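Local atomic coordinates of Tox3 (Phaeosphaeria nodorum, PDB entry 6WES), a protein that acts as a secreted necrotrophic effector toxin of a fungal wheat pathogen, here as its beta-barrel part, probably recognised by hosts that carry Snn3. Residues A[13-18]-A[146-151]; A[17-22]-A[129-134]; A[31-36]-A[113-118]; A[42-47]-A[63-68]; A[71-76]-A[102-107]. One frame throughout, in Å; residues are numbered along the deposited sequence.

Interaction 1. Residues A[13-18]-A[146-151]; sequences SVHDCR and CSTRTY
D16 and R149 meet side-on: R149 NE reaches D16 OD2 at 2.9 Å and NH2 reaches OD1 at 2.8 Å, one nitrogen for each oxygen. Both oxygens offer their syn lone pairs, and the carboxylate and guanidinium planes are only 29° apart, so the salt bridge is nearly flat. V14 lies over one face of the guanidinium with CG1 centred 4.1 Å above its plane, a methyl placed there because CG1 is anti to the backbone N (chi1 179°). A branched aliphatic residue suits this site, giving the charged group an apolar bed. D16 OD1 also accepts from G22 N, while a water joins D16 OD2 to S147 OG. On the opposite face of the sheet H15 and T148 run side by side, with T148 OG1 3.0 Å from H15 NE2; that hydroxyl has its hydrogen bond with P125 O. Next to them the C17 SG to C146 SG disulfide (2.1 Å, chi3 99°) covalently joins the residue after strand 2-16 to the one just before S147. In the backbone V14 O accepts a 2.7 Å bond from R149 N and a weak one from T150 N. Two residues thus face one, and R149 CB points toward the strand of V14. This is a classic beta bulge in an antiparallel pair, here joining strands 2-16 and 144-153 of the effector's beta barrel.

Interaction 2. Residues A[17-22]-A[129-134]; sequences CRERTG and EVCIRA
E129 extends from strand 126-133 and offers its carboxylate to the backbone of the turn after strand 2-16. E19 N is shared between the two oxygens, 3.2 Å from E129 OE1 and 3.3 Å from E129 OE2, each using its syn lone pair. A weak, strongly bent bond comes from R18 N to E129 OE1 (3.0 Å, 123° at the hydrogen). Carbon atoms pack beside the group, C17 CB lying 3.3 Å from E129 OE2 with E19 CB close to the same oxygen. Separately, E19 CG, beside its backbone N (chi1 -65°), rests on C131 SG at 3.3 Å, and the bend at chi2 carries the E19 carboxylate away, its OE2 5.6 Å from E129 OE1. Glutamate suits the strand position because its chain, with CG anti to the backbone N (chi1 175°), is long enough to carry the carboxylate from the strand to the turn. The turn presents its amides partly through its own bond from C17 N to R20 O (2.9 Å). Farther out, Y96 OH is hydrogen-bonded to E129 OE2, a disulfide ties C131 to C94, and a backbone bond pairs E129 with L144 on the next strand. A buried carboxylate supplied with backbone N-H groups and a phenol hydroxyl is consistent with an ionised E129, whose charge would probably be eased by these dipoles; R18 NE stays 5.8 Å from E129 OE1, without contact.

Interaction 3. Residues A[31-36]-A[113-118]; sequences ADIPFE and NNIYLT
N114, whose CA lies on the ring of F35, has its amide oxygen gripped twice: OD1 takes a bond from I115 N at 2.8 Å and another from N5 ND2 on strand 2-16. Here the long loop between strands 92-105 and 126-133 packs beside the end of strand 23-36 of the antiparallel beta barrel. The I115 N-H comes from above the carbonyl plane of the amide and not along a lone pair. N5 ND2 also bonds I33 O, so a single amide ties the loop to the strand. Across the contact the main interaction is a CH-pi contact. F35, with its ring anti to the backbone N (chi1 179°), turns one face to the loop, and N114 N and I115 N lie over that same face. A broad flat side chain suits this place, since a stretch of backbone can lie against it. The N114 amide is tilted to the ring, their planes 55° apart. Beside it I115 CG2 fits between I33 CG2 (3.9 Å) and F35 CD1 (4.0 Å), the two isoleucines crossing at about a right angle. N114 CA itself stands 3.5 Å from the F35 centroid, 11° off the ring normal.

Interaction 4. Residues A[42-47]-A[63-68]; sequences NQVLRV and IVTVPG
I63 begins the pairing with a CA-H...O contact, its CA 3.5 Å from V47 O. V64 follows in a hydrogen-bonded antiparallel pair with V47: V64 N gives to V47 O at 2.9 Å, and V47 N gives to V64 O at 2.8 Å. T65, opposite R46, sends CG2 to within 3.3 Å of V44 CG1, tighter than usual for two methyls; a threonine serves on this exposed face with both a methyl and a hydroxyl. V66 pairs with L45, V66 N reaching L45 O at 2.7 Å and V66 O receiving L45 N at 3.1 Å. Its CG2, set anti to the carbonyl carbon, thereby touches V47 CG2 (3.7 Å) on the inward face, where beta-branched valines fit the extended chain. After P67, G68 has no side chain, which lets N42 O approach its CA, and a water links N42 OD1 to G68 O. Strand 63-66 is an outermost strand beside strand 45-53, with V64 and V66 leaning on T73 of strand 72-85, V47 on I33 of strand 23-36 and L45 on F106.

Interaction 5. Residues A[71-76]-A[102-107]; sequences ASTTIT and FTLGFD
Backbone hydrogen bonds come in two reciprocal pairs, T73 with L104 and I75 with F102. Beyond them F106 N adds a bond to A71 O (2.8 Å, nearly straight at 173°) with the donor 41° above the carbonyl plane, and the F106 ring turns its edge to the same oxygen. The non-hydrogen-bonded positions add CA-H...O contacts, such as S72 CA to L104 O at 3.1 Å; G105, with no side chain, lies opposite S72. Polar side chains gather on the outer face, where T74 OG1 and T103 OG1 are 2.7 Å apart. Both hydroxyls are anti to their own carbonyl carbons (chi1 near -60°), which turns them to each other across the strands. T103 OG1 is in addition hydrogen-bonded to Q123 OE1. T74 CG2 packs against F102 O at 3.2 Å. These residues belong to the beta hairpin of strands 72-85 and 92-105, part of the antiparallel barrel wall, and on its inner face the chemistry is mostly apolar, T73 presenting its methyl. T73 and L104 lie side by side, T73 CG2 4.1 Å from L104 CB, while I75 CG2 meets F102 CB at 4.4 Å. Large apolar residues suit this face: F102 reaches F9, V27, V29 and W49, and L104 packs on I7, F9 and I33.

Interactions 1 and 2 share C17 and occupy one end of the elongated barrel, where they touch through D16 OD1 and G22 N. Interactions 3 and 4 lie toward the other end, with interaction 5 next to them and nearer the middle; the centres of interactions 1 and 3 are about 34 Å apart. All five are partly buried. The first end relies on disulfides and carboxylates, one paired with an arginine near the surface and the other buried among backbone amides. Interactions 4 and 5 each have a buried, mainly apolar side, packed against each other through V47 and L104, and an exposed, more polar one. Interactions 1, 4 and 5 pair strands, whereas 2 and 3 fasten a turn or loop to strands through side chains. Interaction 3 joins interaction 5 by backbone bonds, Y116 to D107 and T118 to G105.

Interaction 1. Residues A[13-18]-A[146-151]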
# COMPACT_ATOMS: atom_id res chain seq x y z
N SER A 13 2.12 8.93 5.46
CA SER A 13 0.87 9.64 5.67
C SER A 13 0.70 9.94 7.15
O SER A 13 1.32 9.31 8.01
CB SER A 13 -0.33 8.84 5.18
OG SER A 13 -0.45 7.59 5.85
N VAL A 14 -0.16 10.92 7.44
CA VAL A 14 -0.49 11.31 8.81
C VAL A 14 -2.01 11.36 8.92
O VAL A 14 -2.67 11.91 8.02
CB VAL A 14 0.10 12.70 9.15
CG1 VAL A 14 -0.26 13.13 10.58
CG2 VAL A 14 1.61 12.69 8.94
N HIS A 15 -2.55 10.78 9.99
CA HIS A 15 -3.99 10.70 10.19
C HIS A 15 -4.38 11.19 11.58
O HIS A 15 -3.63 11.03 12.55
CB HIS A 15 -4.48 9.26 10.00
CG HIS A 15 -4.43 8.81 8.58
ND1 HIS A 15 -3.29 8.27 8.01
CD2 HIS A 15 -5.34 8.89 7.59
CE1 HIS A 15 -3.51 8.03 6.72
NE2 HIS A 15 -4.76 8.38 6.45
N ASP A 16 -5.59 11.73 11.66
CA ASP A 16 -6.18 12.17 12.92
C ASP A 16 -7.43 11.35 13.16
O ASP A 16 -8.30 11.26 12.30
CB ASP A 16 -6.48 13.66 12.85
CG ASP A 16 -5.24 14.47 12.64
OD1 ASP A 16 -4.22 14.19 13.31
OD2 ASP A 16 -5.26 15.41 11.80
N CYS A 17 -7.47 10.70 14.31
CA CYS A 17 -8.55 9.77 14.63
C CYS A 17 -9.28 10.26 15.88
O CYS A 17 -8.92 11.29 16.46
CB CYS A 17 -7.99 8.36 14.82
SG CYS A 17 -7.17 7.64 13.33
N ARG A 18 -10.31 9.51 16.29
CA ARG A 18 -11.15 9.99 17.38
C ARG A 18 -10.39 10.02 18.70
O ARG A 18 -10.57 10.95 19.50
CB ARG A 18 -12.44 9.18 17.52
CG ARG A 18 -13.33 9.72 18.66
CD ARG A 18 -14.76 9.25 18.57
NE ARG A 18 -15.37 9.57 17.27
CZ ARG A 18 -16.61 9.24 16.94
NH1 ARG A 18 -17.39 8.61 17.82
NH2 ARG A 18 -17.09 9.55 15.74
N CYS A 146 -10.97 7.65 10.05
CA CYS A 146 -10.23 8.81 10.51
C CYS A 146 -10.14 9.85 9.40
O CYS A 146 -10.58 9.62 8.27
CB CYS A 146 -8.82 8.38 10.89
SG CYS A 146 -8.72 7.02 12.07
N SER A 147 -9.57 11.02 9.69
CA SER A 147 -9.30 11.97 8.62
C SER A 147 -7.82 11.95 8.26
O SER A 147 -6.94 11.78 9.11
CB SER A 147 -9.77 13.39 8.98
OG SER A 147 -9.24 13.79 10.23
N THR A 148 -7.54 12.07 6.96
CA THR A 148 -6.17 12.09 6.47
C THR A 148 -5.66 13.53 6.57
O THR A 148 -6.26 14.45 5.98
CB THR A 148 -6.14 11.57 5.03
OG1 THR A 148 -6.65 10.24 5.01
CG2 THR A 148 -4.70 11.57 4.46
N ARG A 149 -4.58 13.74 7.31
CA ARG A 149 -4.02 15.08 7.41
C ARG A 149 -3.14 15.41 6.22
O ARG A 149 -3.23 16.52 5.69
CB ARG A 149 -3.23 15.25 8.70
CG ARG A 149 -3.21 16.75 9.03
CD ARG A 149 -2.22 17.10 10.04
NE ARG A 149 -2.58 16.54 11.32
CZ ARG A 149 -1.77 16.59 12.36
NH1 ARG A 149 -0.61 17.24 12.25
NH2 ARG A 149 -2.13 16.02 13.50
N THR A 150 -2.31 14.47 5.80
CA THR A 150 -1.43 14.70 4.66
C THR A 150 -0.88 13.35 4.22
O THR A 150 -0.96 12.37 4.96
CB THR A 150 -0.32 15.70 4.99
OG1 THR A 150 0.38 16.02 3.78
CG2 THR A 150 0.66 15.17 6.03
N TYR A 151 -0.32 13.31 3.01
CA TYR A 151 0.35 12.11 2.52
C TYR A 151 1.33 12.53 1.43
O TYR A 151 1.19 13.60 0.83
CB TYR A 151 -0.64 11.05 2.01
CG TYR A 151 -1.46 11.51 0.84
CD1 TYR A 151 -2.60 12.27 1.03
CD2 TYR A 151 -1.10 11.19 -0.47
CE1 TYR A 151 -3.35 12.71 -0.05
CE2 TYR A 151 -1.86 11.65 -1.56
CZ TYR A 151 -2.98 12.39 -1.32
OH TYR A 151 -3.77 12.85 -2.35
O HOH W 1 -10.67 13.57 12.64
O HOH W 2 -7.11 15.25 9.58

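Interaction 2. Residues A[17-22]-A[129-134]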
# COMPACT_ATOMS: atom_id res chain seq x y z
N CYS A 17 -7.47 10.70 14.31
CA CYS A 17 -8.55 9.77 14.63
C CYS A 17 -9.28 10.26 15.88
O CYS A 17 -8.92 11.29 16.46
CB CYS A 17 -7.99 8.36 14.82
SG CYS A 17 -7.17 7.64 13.33
N ARG A 18 -10.31 9.51 16.29
CA ARG A 18 -11.15 9.99 17.38
C ARG A 18 -10.39 10.02 18.70
O ARG A 18 -10.57 10.95 19.50
CB ARG A 18 -12.44 9.18 17.52
CG ARG A 18 -13.33 9.72 18.66
CD ARG A 18 -14.76 9.25 18.57
NE ARG A 18 -15.37 9.57 17.27
CZ ARG A 18 -16.61 9.24 16.94
NH1 ARG A 18 -17.39 8.61 17.82
NH2 ARG A 18 -17.09 9.55 15.74
N GLU A 19 -9.56 9.01 18.96
CA GLU A 19 -8.86 8.91 20.24
C GLU A 19 -7.42 9.39 20.20
O GLU A 19 -6.86 9.68 21.26
CB GLU A 19 -8.89 7.47 20.77
CG GLU A 19 -10.28 6.98 21.11
CD GLU A 19 -10.92 7.77 22.23
OE1 GLU A 19 -10.19 8.16 23.16
OE2 GLU A 19 -12.14 8.01 22.14
N ARG A 20 -6.81 9.48 19.02
CA ARG A 20 -5.41 9.86 18.90
C ARG A 20 -5.23 10.60 17.59
O ARG A 20 -5.79 10.21 16.57
CB ARG A 20 -4.50 8.63 18.88
CG ARG A 20 -3.04 9.01 18.82
CD ARG A 20 -2.15 7.82 19.01
NE ARG A 20 -2.58 7.01 20.15
CZ ARG A 20 -1.81 6.72 21.20
NH1 ARG A 20 -0.55 7.15 21.24
NH2 ARG A 20 -2.29 5.98 22.19
N THR A 21 -4.43 11.67 17.62
CA THR A 21 -4.13 12.43 16.41
C THR A 21 -2.64 12.36 16.09
O THR A 21 -1.82 11.89 16.88
CB THR A 21 -4.57 13.88 16.57
OG1 THR A 21 -3.89 14.44 17.70
CG2 THR A 21 -6.07 13.93 16.81
N GLY A 22 -2.30 12.83 14.88
CA GLY A 22 -0.92 12.88 14.44
C GLY A 22 -0.26 11.53 14.23
O GLY A 22 0.97 11.41 14.41
N GLU A 129 -10.19 3.30 12.74
CA GLU A 129 -9.86 3.13 14.15
C GLU A 129 -11.03 2.50 14.89
O GLU A 129 -12.19 2.86 14.65
CB GLU A 129 -9.56 4.52 14.80
CG GLU A 129 -9.30 4.53 16.33
CD GLU A 129 -9.29 5.94 16.99
OE1 GLU A 129 -10.35 6.59 16.98
OE2 GLU A 129 -8.26 6.39 17.51
N VAL A 130 -10.75 1.56 15.79
CA VAL A 130 -11.75 1.07 16.74
C VAL A 130 -11.10 1.03 18.12
O VAL A 130 -9.98 0.52 18.27
CB VAL A 130 -12.34 -0.31 16.33
CG1 VAL A 130 -11.26 -1.36 16.07
CG2 VAL A 130 -13.42 -0.80 17.33
N CYS A 131 -11.77 1.60 19.12
CA CYS A 131 -11.20 1.68 20.46
C CYS A 131 -12.15 1.11 21.51
O CYS A 131 -13.38 1.20 21.38
CB CYS A 131 -10.90 3.12 20.89
SG CYS A 131 -9.75 3.95 19.82
N ILE A 132 -11.58 0.54 22.56
CA ILE A 132 -12.34 0.07 23.71
C ILE A 132 -11.57 0.40 24.98
O ILE A 132 -10.33 0.43 25.00
CB ILE A 132 -12.64 -1.45 23.60
CG1 ILE A 132 -13.54 -1.91 24.74
CG2 ILE A 132 -11.36 -2.27 23.63
CD1 ILE A 132 -14.14 -3.29 24.51
N ARG A 133 -12.30 0.63 26.07
CA ARG A 133 -11.68 0.70 27.39
C ARG A 133 -11.68 -0.73 27.94
O ARG A 133 -12.69 -1.21 28.47
CB ARG A 133 -12.48 1.63 28.29
CG ARG A 133 -12.31 3.10 28.00
CD ARG A 133 -11.18 3.70 28.82
NE ARG A 133 -11.06 3.09 30.14
CZ ARG A 133 -11.39 3.68 31.28
NH1 ARG A 133 -11.88 4.92 31.27
NH2 ARG A 133 -11.24 3.04 32.43
N ALA A 134 -10.55 -1.42 27.80
CA ALA A 134 -10.46 -2.83 28.16
C ALA A 134 -9.00 -3.24 28.18
O ALA A 134 -8.12 -2.53 27.70
CB ALA A 134 -11.25 -3.70 27.18

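Interaction 3. Residues A[31-36]-A[113-118]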
# COMPACT_ATOMS: atom_id res chain seq x y z
N ALA A 31 7.22 -4.12 -6.48
CA ALA A 31 6.52 -4.82 -7.56
C ALA A 31 7.57 -5.52 -8.41
O ALA A 31 8.58 -4.91 -8.79
CB ALA A 31 5.70 -3.89 -8.44
N ASP A 32 7.34 -6.79 -8.70
CA ASP A 32 8.21 -7.53 -9.60
C ASP A 32 7.42 -7.80 -10.87
O ASP A 32 6.25 -8.21 -10.80
CB ASP A 32 8.72 -8.83 -8.94
CG ASP A 32 9.84 -8.58 -7.92
OD1 ASP A 32 11.04 -8.67 -8.27
OD2 ASP A 32 9.53 -8.28 -6.75
N ILE A 33 8.03 -7.52 -12.02
CA ILE A 33 7.33 -7.57 -13.31
C ILE A 33 8.19 -8.28 -14.34
O ILE A 33 9.05 -7.64 -14.97
CB ILE A 33 6.98 -6.17 -13.83
CG1 ILE A 33 6.37 -5.29 -12.72
CG2 ILE A 33 6.03 -6.32 -15.01
CD1 ILE A 33 7.32 -4.28 -12.22
N PRO A 34 8.02 -9.58 -14.56
CA PRO A 34 8.75 -10.27 -15.61
C PRO A 34 8.29 -9.80 -16.98
O PRO A 34 7.15 -9.36 -17.17
CB PRO A 34 8.36 -11.75 -15.42
CG PRO A 34 7.62 -11.83 -14.09
CD PRO A 34 7.12 -10.46 -13.80
N PHE A 35 9.18 -9.91 -17.97
CA PHE A 35 8.83 -9.51 -19.32
C PHE A 35 9.42 -10.55 -20.26
O PHE A 35 10.64 -10.79 -20.24
CB PHE A 35 9.38 -8.10 -19.62
CG PHE A 35 9.09 -7.58 -21.01
CD1 PHE A 35 8.03 -6.75 -21.25
CD2 PHE A 35 9.95 -7.88 -22.06
CE1 PHE A 35 7.77 -6.25 -22.54
CE2 PHE A 35 9.70 -7.40 -23.35
CZ PHE A 35 8.62 -6.58 -23.58
N GLU A 36 8.59 -11.13 -21.12
CA GLU A 36 9.08 -12.10 -22.10
C GLU A 36 9.55 -11.36 -23.35
O GLU A 36 8.74 -10.75 -24.05
CB GLU A 36 7.97 -13.10 -22.43
CG GLU A 36 8.26 -14.02 -23.62
CD GLU A 36 9.58 -14.78 -23.51
OE1 GLU A 36 9.65 -15.70 -22.66
OE2 GLU A 36 10.51 -14.50 -24.28
N ASN A 113 11.27 -3.94 -25.93
CA ASN A 113 12.41 -4.70 -25.43
C ASN A 113 12.29 -5.10 -23.98
O ASN A 113 12.95 -6.06 -23.56
CB ASN A 113 13.71 -3.88 -25.56
CG ASN A 113 13.98 -3.42 -26.98
OD1 ASN A 113 13.87 -4.21 -27.91
ND2 ASN A 113 14.31 -2.14 -27.14
N ASN A 114 11.50 -4.38 -23.20
CA ASN A 114 11.35 -4.62 -21.77
C ASN A 114 10.19 -3.73 -21.31
O ASN A 114 9.59 -3.00 -22.11
CB ASN A 114 12.65 -4.27 -21.03
CG ASN A 114 12.77 -4.96 -19.68
OD1 ASN A 114 11.85 -5.59 -19.19
ND2 ASN A 114 13.95 -4.84 -19.07
N ILE A 115 9.88 -3.80 -20.02
CA ILE A 115 8.87 -2.89 -19.45
C ILE A 115 9.33 -1.44 -19.60
O ILE A 115 10.51 -1.14 -19.81
CB ILE A 115 8.59 -3.20 -17.97
CG1 ILE A 115 9.82 -2.91 -17.10
CG2 ILE A 115 8.07 -4.65 -17.82
CD1 ILE A 115 9.46 -2.86 -15.61
N TYR A 116 8.37 -0.53 -19.44
CA TYR A 116 8.69 0.90 -19.40
C TYR A 116 7.61 1.51 -18.54
O TYR A 116 6.42 1.31 -18.82
CB TYR A 116 8.64 1.51 -20.80
CG TYR A 116 9.34 2.84 -20.93
CD1 TYR A 116 10.56 2.93 -21.57
CD2 TYR A 116 8.77 3.99 -20.40
CE1 TYR A 116 11.22 4.14 -21.73
CE2 TYR A 116 9.44 5.23 -20.55
CZ TYR A 116 10.65 5.27 -21.19
OH TYR A 116 11.31 6.48 -21.35
N LEU A 117 8.00 2.17 -17.45
CA LEU A 117 7.05 2.68 -16.47
C LEU A 117 6.89 4.19 -16.58
O LEU A 117 7.74 4.88 -17.15
CB LEU A 117 7.47 2.31 -15.04
CG LEU A 117 7.77 0.82 -14.86
CD1 LEU A 117 8.24 0.62 -13.41
CD2 LEU A 117 6.58 -0.07 -15.18
N THR A 118 5.77 4.68 -16.05
CA THR A 118 5.55 6.10 -15.96
C THR A 118 5.69 6.52 -14.50
O THR A 118 5.51 5.71 -13.60
CB THR A 118 4.15 6.43 -16.49
OG1 THR A 118 3.16 5.66 -15.80
CG2 THR A 118 4.08 6.09 -17.98

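Interaction 4. Residues A[42-47]-A[63-68]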
# COMPACT_ATOMS: atom_id res chain seq x y z
N ASN A 42 2.63 -5.47 -26.11
CA ASN A 42 1.25 -5.62 -25.68
C ASN A 42 1.03 -6.95 -24.96
O ASN A 42 -0.11 -7.41 -24.82
CB ASN A 42 0.31 -5.44 -26.88
CG ASN A 42 0.63 -4.17 -27.69
OD1 ASN A 42 0.63 -3.07 -27.14
ND2 ASN A 42 0.92 -4.32 -28.98
N GLN A 43 2.10 -7.56 -24.47
CA GLN A 43 1.95 -8.83 -23.77
C GLN A 43 1.27 -8.65 -22.42
O GLN A 43 1.39 -7.62 -21.76
CB GLN A 43 3.31 -9.49 -23.56
CG GLN A 43 4.25 -8.76 -22.62
CD GLN A 43 5.62 -9.43 -22.57
OE1 GLN A 43 5.92 -10.21 -21.65
NE2 GLN A 43 6.43 -9.16 -23.58
N VAL A 44 0.52 -9.68 -22.03
CA VAL A 44 -0.03 -9.73 -20.69
C VAL A 44 1.14 -9.80 -19.72
O VAL A 44 2.14 -10.48 -19.98
CB VAL A 44 -0.91 -10.99 -20.58
CG1 VAL A 44 -1.28 -11.28 -19.17
CG2 VAL A 44 -2.16 -10.88 -21.45
N LEU A 45 1.05 -9.08 -18.60
CA LEU A 45 2.12 -9.02 -17.61
C LEU A 45 1.62 -9.61 -16.30
O LEU A 45 0.46 -9.42 -15.94
CB LEU A 45 2.57 -7.57 -17.34
CG LEU A 45 3.15 -6.86 -18.56
CD1 LEU A 45 3.35 -5.39 -18.22
CD2 LEU A 45 4.48 -7.50 -18.94
N ARG A 46 2.49 -10.32 -15.60
CA ARG A 46 2.15 -10.92 -14.32
C ARG A 46 2.95 -10.17 -13.25
O ARG A 46 4.15 -10.40 -13.08
CB ARG A 46 2.49 -12.40 -14.33
CG ARG A 46 1.56 -13.18 -15.24
CD ARG A 46 1.95 -14.65 -15.33
NE ARG A 46 1.17 -15.33 -16.36
CZ ARG A 46 1.49 -15.35 -17.65
NH1 ARG A 46 2.59 -14.73 -18.07
NH2 ARG A 46 0.72 -16.00 -18.52
N VAL A 47 2.26 -9.28 -12.52
CA VAL A 47 2.87 -8.43 -11.50
C VAL A 47 2.72 -9.12 -10.15
O VAL A 47 1.64 -9.61 -9.80
CB VAL A 47 2.20 -7.05 -11.49
CG1 VAL A 47 2.70 -6.20 -10.34
CG2 VAL A 47 2.43 -6.32 -12.82
N ILE A 63 -1.05 -10.92 -6.59
CA ILE A 63 -0.53 -11.55 -7.79
C ILE A 63 -1.53 -11.23 -8.88
O ILE A 63 -2.65 -11.76 -8.89
CB ILE A 63 -0.38 -13.06 -7.60
CG1 ILE A 63 0.33 -13.39 -6.26
CG2 ILE A 63 0.28 -13.68 -8.84
CD1 ILE A 63 1.66 -12.66 -6.05
N VAL A 64 -1.16 -10.31 -9.76
CA VAL A 64 -2.12 -9.67 -10.65
C VAL A 64 -1.68 -9.85 -12.09
O VAL A 64 -0.49 -9.74 -12.40
CB VAL A 64 -2.26 -8.17 -10.30
CG1 VAL A 64 -3.16 -7.44 -11.32
CG2 VAL A 64 -2.75 -8.03 -8.86
N THR A 65 -2.62 -10.12 -12.97
CA THR A 65 -2.39 -10.17 -14.40
C THR A 65 -2.83 -8.84 -15.01
O THR A 65 -3.95 -8.37 -14.75
CB THR A 65 -3.21 -11.32 -14.97
OG1 THR A 65 -2.76 -12.54 -14.37
CG2 THR A 65 -3.05 -11.38 -16.44
N VAL A 66 -1.94 -8.19 -15.74
CA VAL A 66 -2.23 -6.92 -16.40
C VAL A 66 -2.58 -7.22 -17.85
O VAL A 66 -1.72 -7.75 -18.60
CB VAL A 66 -1.03 -5.98 -16.32
CG1 VAL A 66 -1.34 -4.67 -16.98
CG2 VAL A 66 -0.61 -5.75 -14.85
N PRO A 67 -3.80 -6.94 -18.30
CA PRO A 67 -4.17 -7.24 -19.68
C PRO A 67 -3.27 -6.51 -20.66
O PRO A 67 -2.70 -5.45 -20.39
CB PRO A 67 -5.62 -6.75 -19.79
CG PRO A 67 -6.12 -6.77 -18.40
CD PRO A 67 -4.95 -6.45 -17.51
N GLY A 68 -3.21 -7.07 -21.87
CA GLY A 68 -2.32 -6.55 -22.90
C GLY A 68 -2.64 -5.14 -23.30
O GLY A 68 -1.74 -4.39 -23.71
O HOH W 3 -1.57 -2.35 -25.63

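Interaction 5. Residues A[71-76]-A[102-107]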
# COMPACT_ATOMS: atom_id res chain seq x y z
N ALA A 71 -2.83 -0.07 -19.27
CA ALA A 71 -1.68 0.79 -19.06
C ALA A 71 -1.36 0.98 -17.59
O ALA A 71 -0.50 1.80 -17.25
CB ALA A 71 -1.91 2.14 -19.74
N SER A 72 -2.03 0.26 -16.70
CA SER A 72 -1.82 0.48 -15.28
C SER A 72 -2.38 -0.71 -14.51
O SER A 72 -3.19 -1.48 -15.02
CB SER A 72 -2.59 1.72 -14.83
OG SER A 72 -3.99 1.50 -14.95
N THR A 73 -1.97 -0.82 -13.24
CA THR A 73 -2.63 -1.73 -12.31
C THR A 73 -2.47 -1.15 -10.92
O THR A 73 -1.47 -0.51 -10.61
CB THR A 73 -2.09 -3.17 -12.44
OG1 THR A 73 -2.91 -4.05 -11.67
CG2 THR A 73 -0.66 -3.28 -11.96
N THR A 74 -3.49 -1.35 -10.08
CA THR A 74 -3.54 -0.72 -8.76
C THR A 74 -3.83 -1.78 -7.71
O THR A 74 -4.49 -2.78 -7.98
CB THR A 74 -4.65 0.36 -8.68
OG1 THR A 74 -4.43 1.41 -9.65
CG2 THR A 74 -4.67 1.02 -7.31
N ILE A 75 -3.28 -1.57 -6.52
CA ILE A 75 -3.47 -2.49 -5.40
C ILE A 75 -3.63 -1.66 -4.13
O ILE A 75 -3.22 -0.51 -4.07
CB ILE A 75 -2.27 -3.46 -5.31
CG1 ILE A 75 -2.63 -4.75 -4.55
CG2 ILE A 75 -1.06 -2.80 -4.71
CD1 ILE A 75 -3.57 -5.69 -5.34
N THR A 76 -4.23 -2.25 -3.09
CA THR A 76 -4.30 -1.60 -1.79
C THR A 76 -3.46 -2.39 -0.80
O THR A 76 -3.67 -3.60 -0.62
CB THR A 76 -5.76 -1.52 -1.32
OG1 THR A 76 -6.51 -0.73 -2.26
CG2 THR A 76 -5.85 -0.91 0.09
N PHE A 102 -1.49 1.81 -4.17
CA PHE A 102 -0.34 2.06 -5.05
C PHE A 102 -0.73 1.69 -6.47
O PHE A 102 -1.50 0.75 -6.68
CB PHE A 102 0.88 1.19 -4.67
CG PHE A 102 1.49 1.53 -3.34
CD1 PHE A 102 2.42 2.56 -3.25
CD2 PHE A 102 1.14 0.82 -2.18
CE1 PHE A 102 2.98 2.90 -2.04
CE2 PHE A 102 1.71 1.15 -0.94
CZ PHE A 102 2.63 2.18 -0.88
N THR A 103 -0.22 2.44 -7.44
CA THR A 103 -0.51 2.19 -8.84
C THR A 103 0.79 2.11 -9.60
O THR A 103 1.68 2.94 -9.41
CB THR A 103 -1.41 3.28 -9.44
OG1 THR A 103 -2.67 3.26 -8.76
CG2 THR A 103 -1.62 3.09 -10.95
N LEU A 104 0.89 1.11 -10.45
CA LEU A 104 2.01 0.91 -11.36
C LEU A 104 1.51 1.30 -12.75
O LEU A 104 0.54 0.72 -13.24
CB LEU A 104 2.37 -0.57 -11.31
CG LEU A 104 3.53 -1.15 -12.10
CD1 LEU A 104 4.84 -0.55 -11.66
CD2 LEU A 104 3.51 -2.66 -11.90
N GLY A 105 2.17 2.27 -13.38
CA GLY A 105 1.79 2.76 -14.70
C GLY A 105 2.80 2.30 -15.75
O GLY A 105 4.00 2.33 -15.50
N PHE A 106 2.29 1.93 -16.92
CA PHE A 106 3.12 1.48 -18.04
C PHE A 106 2.98 2.41 -19.24
O PHE A 106 1.93 3.05 -19.45
CB PHE A 106 2.70 0.08 -18.50
CG PHE A 106 2.86 -0.97 -17.44
CD1 PHE A 106 4.10 -1.57 -17.24
CD2 PHE A 106 1.80 -1.34 -16.64
CE1 PHE A 106 4.28 -2.51 -16.26
CE2 PHE A 106 1.98 -2.33 -15.65
CZ PHE A 106 3.22 -2.90 -15.46
N ASP A 107 4.03 2.47 -20.04
CA ASP A 107 3.99 3.09 -21.36
C ASP A 107 4.27 2.00 -22.39
O ASP A 107 5.43 1.74 -22.73
CB ASP A 107 4.97 4.24 -21.50
CG ASP A 107 4.94 4.89 -22.87
OD1 ASP A 107 4.25 4.39 -23.79
OD2 ASP A 107 5.60 5.94 -23.03